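Local atomic coordinates of CYTH domain-containing protein (Pyrococcus horikoshii, PDB entry 2EEN), a protein that is of unknown function but belongs to the CYTH family, whose members typically act on triphosphate-containing substrates with the help of divalent metal ions. Residues F42-K54 against E61-E73. Residues are numbered along the deposited sequence; the frame is centred on the assembly and turned at random.
Sequences FSKTDEALRIRIK and EVFLTYKGPKIDE
With CG beside its backbone N (chi1 -67°) and the chain extended to CD, Glu47 brings OE2 to the ring edge of Tyr66, whose CG lies anti to its own N (chi1 165°). The Tyr66 hydroxyl donates to the anti lone pair of Glu47 OE2 at 2.5 Å, carboxylate and ring planes nearly perpendicular, while OE1 accepts from Thr45 OG1 and pairs with Arg40. An alanine at Glu47 is likely to leave the Tyr66 hydroxyl and the Arg40 charge without these mates. Nearby, Asp46 OD2 accepts a hydrogen bond from Lys70 N and forms a salt bridge with Lys70 NZ, each at 2.9 Å and from opposite carboxylate faces; OD1 pairs with Arg78. Strands 48-56 and 59-70 form an antiparallel hairpin in the sheet of the CYTH fold, four hydrogen-bonded pairs running from Ala48-Lys67 to Lys54-Glu61. On one face Leu64 CD1 packs 3.8 Å from both Leu49 CD1 and Ile51 CG1; Leu49 and Ile51 also touch helix 89-98, and Leu64 and Tyr66 meet Leu95 of the second subunit. The other is largely polar: Arg50 sends NE to a water that donates to Thr65 OG1, itself hydrogen-bonded to Glu82, and NH1 to Tyr34 and a second water shared with Lys67 NZ. The Arg52 guanidinium, paired with Asp32, sets NH2 over a face of that of Arg50.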
ATOM      1  N   PHE A  42      -9.401  14.288  -5.462  1.00 19.11           N
ATOM      2  CA  PHE A  42     -10.072  13.064  -5.878  1.00 19.06           C
ATOM      3  C   PHE A  42     -11.525  13.284  -6.228  1.00 20.70           C
ATOM      4  O   PHE A  42     -12.078  12.553  -7.040  1.00 21.08           O
ATOM      5  CB  PHE A  42     -10.007  11.994  -4.792  1.00 18.44           C
ATOM      6  CG  PHE A  42      -8.716  11.239  -4.745  1.00 19.22           C
ATOM      7  CD1 PHE A  42      -7.891  11.148  -5.864  1.00 19.24           C
ATOM      8  CD2 PHE A  42      -8.357  10.550  -3.591  1.00 18.04           C
ATOM      9  CE1 PHE A  42      -6.731  10.377  -5.842  1.00 19.86           C
ATOM     10  CE2 PHE A  42      -7.202   9.777  -3.553  1.00 19.98           C
ATOM     11  CZ  PHE A  42      -6.386   9.687  -4.684  1.00 21.12           C
ATOM     12  N   SER A  43     -12.154  14.279  -5.615  1.00 23.02           N
ATOM     13  CA  SER A  43     -13.559  14.538  -5.906  1.00 25.60           C
ATOM     14  C   SER A  43     -13.733  15.065  -7.329  1.00 27.88           C
ATOM     15  O   SER A  43     -14.813  14.953  -7.908  1.00 30.37           O
ATOM     16  CB  SER A  43     -14.151  15.516  -4.884  1.00 27.16           C
ATOM     17  OG  SER A  43     -13.522  16.780  -4.934  1.00 29.94           O
ATOM     18  N   LYS A  44     -12.666  15.623  -7.895  1.00 24.75           N
ATOM     19  CA  LYS A  44     -12.703  16.153  -9.256  1.00 25.83           C
ATOM     20  C   LYS A  44     -12.286  15.102 -10.281  1.00 24.29           C
ATOM     21  O   LYS A  44     -12.689  15.158 -11.443  1.00 24.92           O
ATOM     22  CB  LYS A  44     -11.781  17.369  -9.382  1.00 27.54           C
ATOM     23  CG  LYS A  44     -12.271  18.602  -8.645  1.00 32.88           C
ATOM     24  CD  LYS A  44     -13.574  19.114  -9.232  1.00 34.03           C
ATOM     25  CE  LYS A  44     -14.031  20.379  -8.516  1.00 36.70           C
ATOM     26  NZ  LYS A  44     -12.994  21.447  -8.588  1.00 39.46           N
ATOM     27  N   THR A  45     -11.473  14.142  -9.852  1.00 21.79           N
ATOM     28  CA  THR A  45     -10.999  13.091 -10.746  1.00 21.88           C
ATOM     29  C   THR A  45     -11.784  11.788 -10.571  1.00 20.68           C
ATOM     30  O   THR A  45     -11.557  10.813 -11.292  1.00 22.49           O
ATOM     31  CB  THR A  45      -9.513  12.813 -10.509  1.00 19.37           C
ATOM     32  OG1 THR A  45      -9.324  12.420  -9.146  1.00 20.67           O
ATOM     33  CG2 THR A  45      -8.685  14.061 -10.792  1.00 23.09           C
ATOM     34  N   ASP A  46     -12.704  11.795  -9.613  1.00 19.07           N
ATOM     35  CA  ASP A  46     -13.560  10.653  -9.310  1.00 19.41           C
ATOM     36  C   ASP A  46     -12.771   9.423  -8.892  1.00 17.81           C
ATOM     37  O   ASP A  46     -13.079   8.297  -9.277  1.00 19.61           O
ATOM     38  CB  ASP A  46     -14.458  10.331 -10.507  1.00 21.04           C
ATOM     39  CG  ASP A  46     -15.584   9.381 -10.150  1.00 22.74           C
ATOM     40  OD1 ASP A  46     -16.017   9.376  -8.978  1.00 25.57           O
ATOM     41  OD2 ASP A  46     -16.055   8.652 -11.050  1.00 26.85           O
ATOM     42  N   GLU A  47     -11.746   9.651  -8.086  1.00 15.18           N
ATOM     43  CA  GLU A  47     -10.922   8.565  -7.584  1.00 14.64           C
ATOM     44  C   GLU A  47     -11.164   8.437  -6.088  1.00 14.43           C
ATOM     45  O   GLU A  47     -11.774   9.306  -5.472  1.00 14.51           O
ATOM     46  CB  GLU A  47      -9.456   8.877  -7.813  1.00 13.25           C
ATOM     47  CG  GLU A  47      -9.042   8.905  -9.249  1.00 16.95           C
ATOM     48  CD  GLU A  47      -7.635   9.428  -9.387  1.00 17.42           C
ATOM     49  OE1 GLU A  47      -7.459  10.665  -9.382  1.00 19.25           O
ATOM     50  OE2 GLU A  47      -6.706   8.607  -9.470  1.00 20.69           O
ATOM     51  N   ALA A  48     -10.688   7.346  -5.499  1.00 15.28           N
ATOM     52  CA  ALA A  48     -10.839   7.146  -4.067  1.00 16.41           C
ATOM     53  C   ALA A  48      -9.731   6.247  -3.544  1.00 16.24           C
ATOM     54  O   ALA A  48      -9.200   5.401  -4.267  1.00 15.68           O
ATOM     55  CB  ALA A  48     -12.204   6.526  -3.750  1.00 17.46           C
ATOM     56  N   LEU A  49      -9.357   6.465  -2.292  1.00 14.54           N
ATOM     57  CA  LEU A  49      -8.350   5.641  -1.649  1.00 12.93           C
ATOM     58  C   LEU A  49      -8.916   5.419  -0.263  1.00 14.22           C
ATOM     59  O   LEU A  49      -9.266   6.371   0.439  1.00 15.33           O
ATOM     60  CB  LEU A  49      -7.002   6.354  -1.565  1.00 14.37           C
ATOM     61  CG  LEU A  49      -5.934   5.460  -0.925  1.00 16.45           C
ATOM     62  CD1 LEU A  49      -5.644   4.244  -1.831  1.00 14.69           C
ATOM     63  CD2 LEU A  49      -4.671   6.269  -0.707  1.00 17.40           C
ATOM     64  N   ARG A  50      -9.010   4.161   0.133  1.00 12.48           N
ATOM     65  CA  ARG A  50      -9.612   3.852   1.413  1.00 14.58           C
ATOM     66  C   ARG A  50      -8.963   2.709   2.158  1.00 15.98           C
ATOM     67  O   ARG A  50      -8.374   1.813   1.559  1.00 14.09           O
ATOM     68  CB  ARG A  50     -11.089   3.524   1.153  1.00 18.15           C
ATOM     69  CG  ARG A  50     -11.776   2.573   2.120  1.00 20.84           C
ATOM     70  CD  ARG A  50     -13.065   2.020   1.490  1.00 19.64           C
ATOM     71  NE  ARG A  50     -12.859   0.746   0.797  1.00 20.94           N
ATOM     72  CZ  ARG A  50     -13.656   0.273  -0.158  1.00 20.12           C
ATOM     73  NH1 ARG A  50     -14.711   0.970  -0.547  1.00 21.96           N
ATOM     74  NH2 ARG A  50     -13.409  -0.907  -0.715  1.00 23.09           N
ATOM     75  N   ILE A  51      -9.025   2.778   3.481  1.00 14.81           N
ATOM     76  CA  ILE A  51      -8.557   1.667   4.287  1.00 13.76           C
ATOM     77  C   ILE A  51      -9.830   1.180   4.944  1.00 16.38           C
ATOM     78  O   ILE A  51     -10.541   1.951   5.597  1.00 15.11           O
ATOM     79  CB  ILE A  51      -7.550   2.069   5.366  1.00 14.89           C
ATOM     80  CG1 ILE A  51      -6.180   2.264   4.720  1.00 16.83           C
ATOM     81  CG2 ILE A  51      -7.470   0.968   6.423  1.00 15.11           C
ATOM     82  CD1 ILE A  51      -5.116   2.768   5.654  1.00 18.84           C
ATOM     83  N   ARG A  52     -10.130  -0.097   4.737  1.00 14.67           N
ATOM     84  CA  ARG A  52     -11.321  -0.703   5.303  1.00 15.45           C
ATOM     85  C   ARG A  52     -10.991  -1.742   6.346  1.00 16.97           C
ATOM     86  O   ARG A  52     -10.127  -2.591   6.137  1.00 16.75           O
ATOM     87  CB  ARG A  52     -12.148  -1.385   4.216  1.00 16.72           C
ATOM     88  CG  ARG A  52     -13.125  -2.416   4.770  1.00 16.69           C
ATOM     89  CD  ARG A  52     -14.055  -2.900   3.682  1.00 16.51           C
ATOM     90  NE  ARG A  52     -14.861  -1.793   3.179  1.00 18.10           N
ATOM     91  CZ  ARG A  52     -15.655  -1.863   2.117  1.00 17.56           C
ATOM     92  NH1 ARG A  52     -15.757  -2.993   1.426  1.00 19.97           N
ATOM     93  NH2 ARG A  52     -16.355  -0.799   1.753  1.00 19.43           N
ATOM     94  N   ILE A  53     -11.682  -1.659   7.475  1.00 17.35           N
ATOM     95  CA  ILE A  53     -11.526  -2.644   8.532  1.00 18.16           C
ATOM     96  C   ILE A  53     -12.836  -3.411   8.486  1.00 19.25           C
ATOM     97  O   ILE A  53     -13.912  -2.832   8.639  1.00 19.10           O
ATOM     98  CB  ILE A  53     -11.343  -1.993   9.915  1.00 20.90           C
ATOM     99  CG1 ILE A  53     -10.058  -1.158   9.929  1.00 24.42           C
ATOM    100  CG2 ILE A  53     -11.277  -3.079  10.987  1.00 22.15           C
ATOM    101  CD1 ILE A  53      -9.817  -0.411  11.232  1.00 28.04           C
ATOM    102  N   LYS A  54     -12.735  -4.712   8.240  1.00 18.51           N
ATOM    103  CA  LYS A  54     -13.895  -5.583   8.131  1.00 20.64           C
ATOM    104  C   LYS A  54     -13.913  -6.533   9.323  1.00 20.73           C
ATOM    105  O   LYS A  54     -12.932  -7.228   9.585  1.00 20.18           O
ATOM    106  CB  LYS A  54     -13.792  -6.365   6.817  1.00 22.98           C
ATOM    107  CG  LYS A  54     -14.992  -7.216   6.451  1.00 29.12           C
ATOM    108  CD  LYS A  54     -14.723  -7.967   5.149  1.00 30.26           C
ATOM    109  CE  LYS A  54     -14.480  -7.011   3.988  1.00 32.02           C
ATOM    110  NZ  LYS A  54     -14.089  -7.729   2.735  1.00 34.67           N
ATOM    111  N   GLU A  61     -10.399  -8.121   9.215  1.00 24.64           N
ATOM    112  CA  GLU A  61      -9.608  -8.075   7.988  1.00 21.85           C
ATOM    113  C   GLU A  61      -9.481  -6.606   7.629  1.00 21.62           C
ATOM    114  O   GLU A  61     -10.396  -5.823   7.872  1.00 20.95           O
ATOM    115  CB  GLU A  61     -10.293  -8.815   6.841  1.00 22.13           C
ATOM    116  CG  GLU A  61     -10.441 -10.316   7.039  1.00 26.76           C
ATOM    117  CD  GLU A  61     -10.925 -11.012   5.777  1.00 29.06           C
ATOM    118  OE1 GLU A  61     -11.850 -10.488   5.120  1.00 31.89           O
ATOM    119  OE2 GLU A  61     -10.385 -12.087   5.445  1.00 33.69           O
ATOM    120  N   VAL A  62      -8.345  -6.231   7.058  1.00 17.06           N
ATOM    121  CA  VAL A  62      -8.118  -4.843   6.698  1.00 16.97           C
ATOM    122  C   VAL A  62      -7.654  -4.778   5.261  1.00 15.99           C
ATOM    123  O   VAL A  62      -6.825  -5.572   4.841  1.00 15.63           O
ATOM    124  CB  VAL A  62      -7.050  -4.213   7.597  1.00 17.14           C
ATOM    125  CG1 VAL A  62      -6.872  -2.749   7.246  1.00 19.15           C
ATOM    126  CG2 VAL A  62      -7.455  -4.374   9.061  1.00 18.62           C
ATOM    127  N   PHE A  63      -8.194  -3.829   4.506  1.00 14.39           N
ATOM    128  CA  PHE A  63      -7.822  -3.701   3.106  1.00 14.95           C
ATOM    129  C   PHE A  63      -7.545  -2.259   2.728  1.00 16.03           C
ATOM    130  O   PHE A  63      -8.149  -1.337   3.273  1.00 15.73           O
ATOM    131  CB  PHE A  63      -8.943  -4.227   2.196  1.00 17.07           C
ATOM    132  CG  PHE A  63      -9.337  -5.650   2.471  1.00 19.59           C
ATOM    133  CD1 PHE A  63     -10.236  -5.953   3.490  1.00 21.30           C
ATOM    134  CD2 PHE A  63      -8.793  -6.687   1.727  1.00 20.48           C
ATOM    135  CE1 PHE A  63     -10.587  -7.280   3.763  1.00 21.81           C
ATOM    136  CE2 PHE A  63      -9.135  -8.013   1.989  1.00 21.41           C
ATOM    137  CZ  PHE A  63     -10.037  -8.310   3.012  1.00 22.89           C
ATOM    138  N   LEU A  64      -6.610  -2.079   1.803  1.00 13.06           N
ATOM    139  CA  LEU A  64      -6.271  -0.766   1.270  1.00 14.18           C
ATOM    140  C   LEU A  64      -6.773  -0.863  -0.165  1.00 14.13           C
ATOM    141  O   LEU A  64      -6.353  -1.742  -0.920  1.00 14.85           O
ATOM    142  CB  LEU A  64      -4.759  -0.537   1.287  1.00 14.75           C
ATOM    143  CG  LEU A  64      -4.268   0.706   0.541  1.00 16.74           C
ATOM    144  CD1 LEU A  64      -4.886   1.965   1.138  1.00 17.12           C
ATOM    145  CD2 LEU A  64      -2.754   0.784   0.640  1.00 19.06           C
ATOM    146  N   THR A  65      -7.671   0.037  -0.540  1.00 13.17           N
ATOM    147  CA  THR A  65      -8.251  -0.016  -1.869  1.00 15.81           C
ATOM    148  C   THR A  65      -8.234   1.308  -2.600  1.00 14.15           C
ATOM    149  O   THR A  65      -8.561   2.351  -2.031  1.00 14.98           O
ATOM    150  CB  THR A  65      -9.714  -0.486  -1.783  1.00 17.23           C
ATOM    151  OG1 THR A  65      -9.770  -1.736  -1.084  1.00 19.25           O
ATOM    152  CG2 THR A  65     -10.315  -0.649  -3.172  1.00 19.31           C
ATOM    153  N   TYR A  66      -7.821   1.248  -3.861  1.00 12.80           N
ATOM    154  CA  TYR A  66      -7.824   2.414  -4.732  1.00 14.08           C
ATOM    155  C   TYR A  66      -8.950   2.153  -5.709  1.00 14.25           C
ATOM    156  O   TYR A  66      -9.106   1.035  -6.207  1.00 15.02           O
ATOM    157  CB  TYR A  66      -6.537   2.534  -5.549  1.00 13.39           C
ATOM    158  CG  TYR A  66      -6.656   3.510  -6.711  1.00 15.06           C
ATOM    159  CD1 TYR A  66      -6.543   4.886  -6.510  1.00 17.53           C
ATOM    160  CD2 TYR A  66      -6.919   3.052  -8.003  1.00 17.29           C
ATOM    161  CE1 TYR A  66      -6.694   5.780  -7.569  1.00 19.14           C
ATOM    162  CE2 TYR A  66      -7.070   3.932  -9.064  1.00 17.14           C
ATOM    163  CZ  TYR A  66      -6.957   5.296  -8.841  1.00 19.85           C
ATOM    164  OH  TYR A  66      -7.098   6.167  -9.892  1.00 20.79           O
ATOM    165  N   LYS A  67      -9.745   3.178  -5.970  1.00 14.37           N
ATOM    166  CA  LYS A  67     -10.810   3.048  -6.947  1.00 17.11           C
ATOM    167  C   LYS A  67     -10.627   4.106  -8.020  1.00 16.31           C
ATOM    168  O   LYS A  67     -10.396   5.282  -7.723  1.00 15.93           O
ATOM    169  CB  LYS A  67     -12.176   3.186  -6.290  1.00 19.98           C
ATOM    170  CG  LYS A  67     -12.519   1.996  -5.411  1.00 23.50           C
ATOM    171  CD  LYS A  67     -14.013   1.770  -5.354  1.00 27.53           C
ATOM    172  CE  LYS A  67     -14.340   0.572  -4.483  1.00 29.26           C
ATOM    173  NZ  LYS A  67     -15.786   0.231  -4.562  1.00 31.44           N
ATOM    174  N   GLY A  68     -10.726   3.674  -9.272  1.00 15.32           N
ATOM    175  CA  GLY A  68     -10.576   4.585 -10.388  1.00 16.65           C
ATOM    176  C   GLY A  68     -11.905   5.238 -10.695  1.00 16.24           C
ATOM    177  O   GLY A  68     -12.899   4.985 -10.015  1.00 15.27           O
ATOM    178  N   PRO A  69     -11.949   6.100 -11.720  1.00 18.62           N
ATOM    179  CA  PRO A  69     -13.170   6.802 -12.122  1.00 20.73           C
ATOM    180  C   PRO A  69     -14.242   5.827 -12.592  1.00 22.13           C
ATOM    181  O   PRO A  69     -13.929   4.743 -13.096  1.00 21.97           O
ATOM    182  CB  PRO A  69     -12.698   7.695 -13.272  1.00 20.66           C
ATOM    183  CG  PRO A  69     -11.224   7.865 -13.023  1.00 24.51           C
ATOM    184  CD  PRO A  69     -10.812   6.487 -12.569  1.00 20.02           C
ATOM    185  N   LYS A  70     -15.503   6.205 -12.414  1.00 22.83           N
ATOM    186  CA  LYS A  70     -16.597   5.363 -12.881  1.00 24.68           C
ATOM    187  C   LYS A  70     -16.479   5.335 -14.399  1.00 25.46           C
ATOM    188  O   LYS A  70     -16.209   6.363 -15.026  1.00 27.94           O
ATOM    189  CB  LYS A  70     -17.952   5.950 -12.468  1.00 24.74           C
ATOM    190  CG  LYS A  70     -18.252   5.848 -10.973  1.00 26.23           C
ATOM    191  CD  LYS A  70     -19.641   6.384 -10.629  1.00 29.85           C
ATOM    192  CE  LYS A  70     -19.756   7.878 -10.907  1.00 30.95           C
ATOM    193  NZ  LYS A  70     -18.756   8.668 -10.133  1.00 33.62           N
ATOM    194  N   ILE A  71     -16.663   4.162 -14.994  1.00 25.03           N
ATOM    195  CA  ILE A  71     -16.561   4.049 -16.444  1.00 27.08           C
ATOM    196  C   ILE A  71     -17.907   3.754 -17.087  1.00 28.24           C
ATOM    197  O   ILE A  71     -18.015   3.670 -18.309  1.00 28.75           O
ATOM    198  CB  ILE A  71     -15.578   2.944 -16.848  1.00 28.98           C
ATOM    199  CG1 ILE A  71     -16.031   1.603 -16.268  1.00 29.81           C
ATOM    200  CG2 ILE A  71     -14.178   3.297 -16.369  1.00 31.52           C
ATOM    201  CD1 ILE A  71     -15.194   0.430 -16.730  1.00 31.59           C
ATOM    202  N   ASP A  72     -18.935   3.620 -16.256  1.00 28.32           N
ATOM    203  CA  ASP A  72     -20.278   3.313 -16.736  1.00 31.52           C
ATOM    204  C   ASP A  72     -21.297   4.323 -16.208  1.00 32.66           C
ATOM    205  O   ASP A  72     -21.302   4.653 -15.023  1.00 33.42           O
ATOM    206  CB  ASP A  72     -20.658   1.895 -16.293  1.00 32.00           C
ATOM    207  CG  ASP A  72     -22.036   1.486 -16.758  1.00 34.93           C
ATOM    208  OD1 ASP A  72     -22.294   1.533 -17.980  1.00 35.95           O
ATOM    209  OD2 ASP A  72     -22.861   1.110 -15.900  1.00 32.76           O
ATOM    210  N   GLU A  73     -22.167   4.804 -17.092  1.00 33.65           N
ATOM    211  CA  GLU A  73     -23.178   5.787 -16.716  1.00 33.44           C
ATOM    212  C   GLU A  73     -24.332   5.161 -15.937  1.00 31.98           C
ATOM    213  O   GLU A  73     -25.029   5.848 -15.188  1.00 32.80           O
ATOM    214  CB  GLU A  73     -23.746   6.472 -17.967  1.00 36.19           C
ATOM    215  CG  GLU A  73     -22.813   6.472 -19.166  1.00 40.12           C
ATOM    216  CD  GLU A  73     -22.605   5.083 -19.747  1.00 42.52           C
ATOM    217  OE1 GLU A  73     -23.596   4.473 -20.203  1.00 46.01           O
ATOM    218  OE2 GLU A  73     -21.453   4.597 -19.746  1.00 44.68           O
TER
HETATM  219  O   HOH W   1     -10.491  -1.070   1.324  1.00 24.10           O
HETATM  220  O   HOH W   2     -16.282  -1.034  -2.198  1.00 32.20           O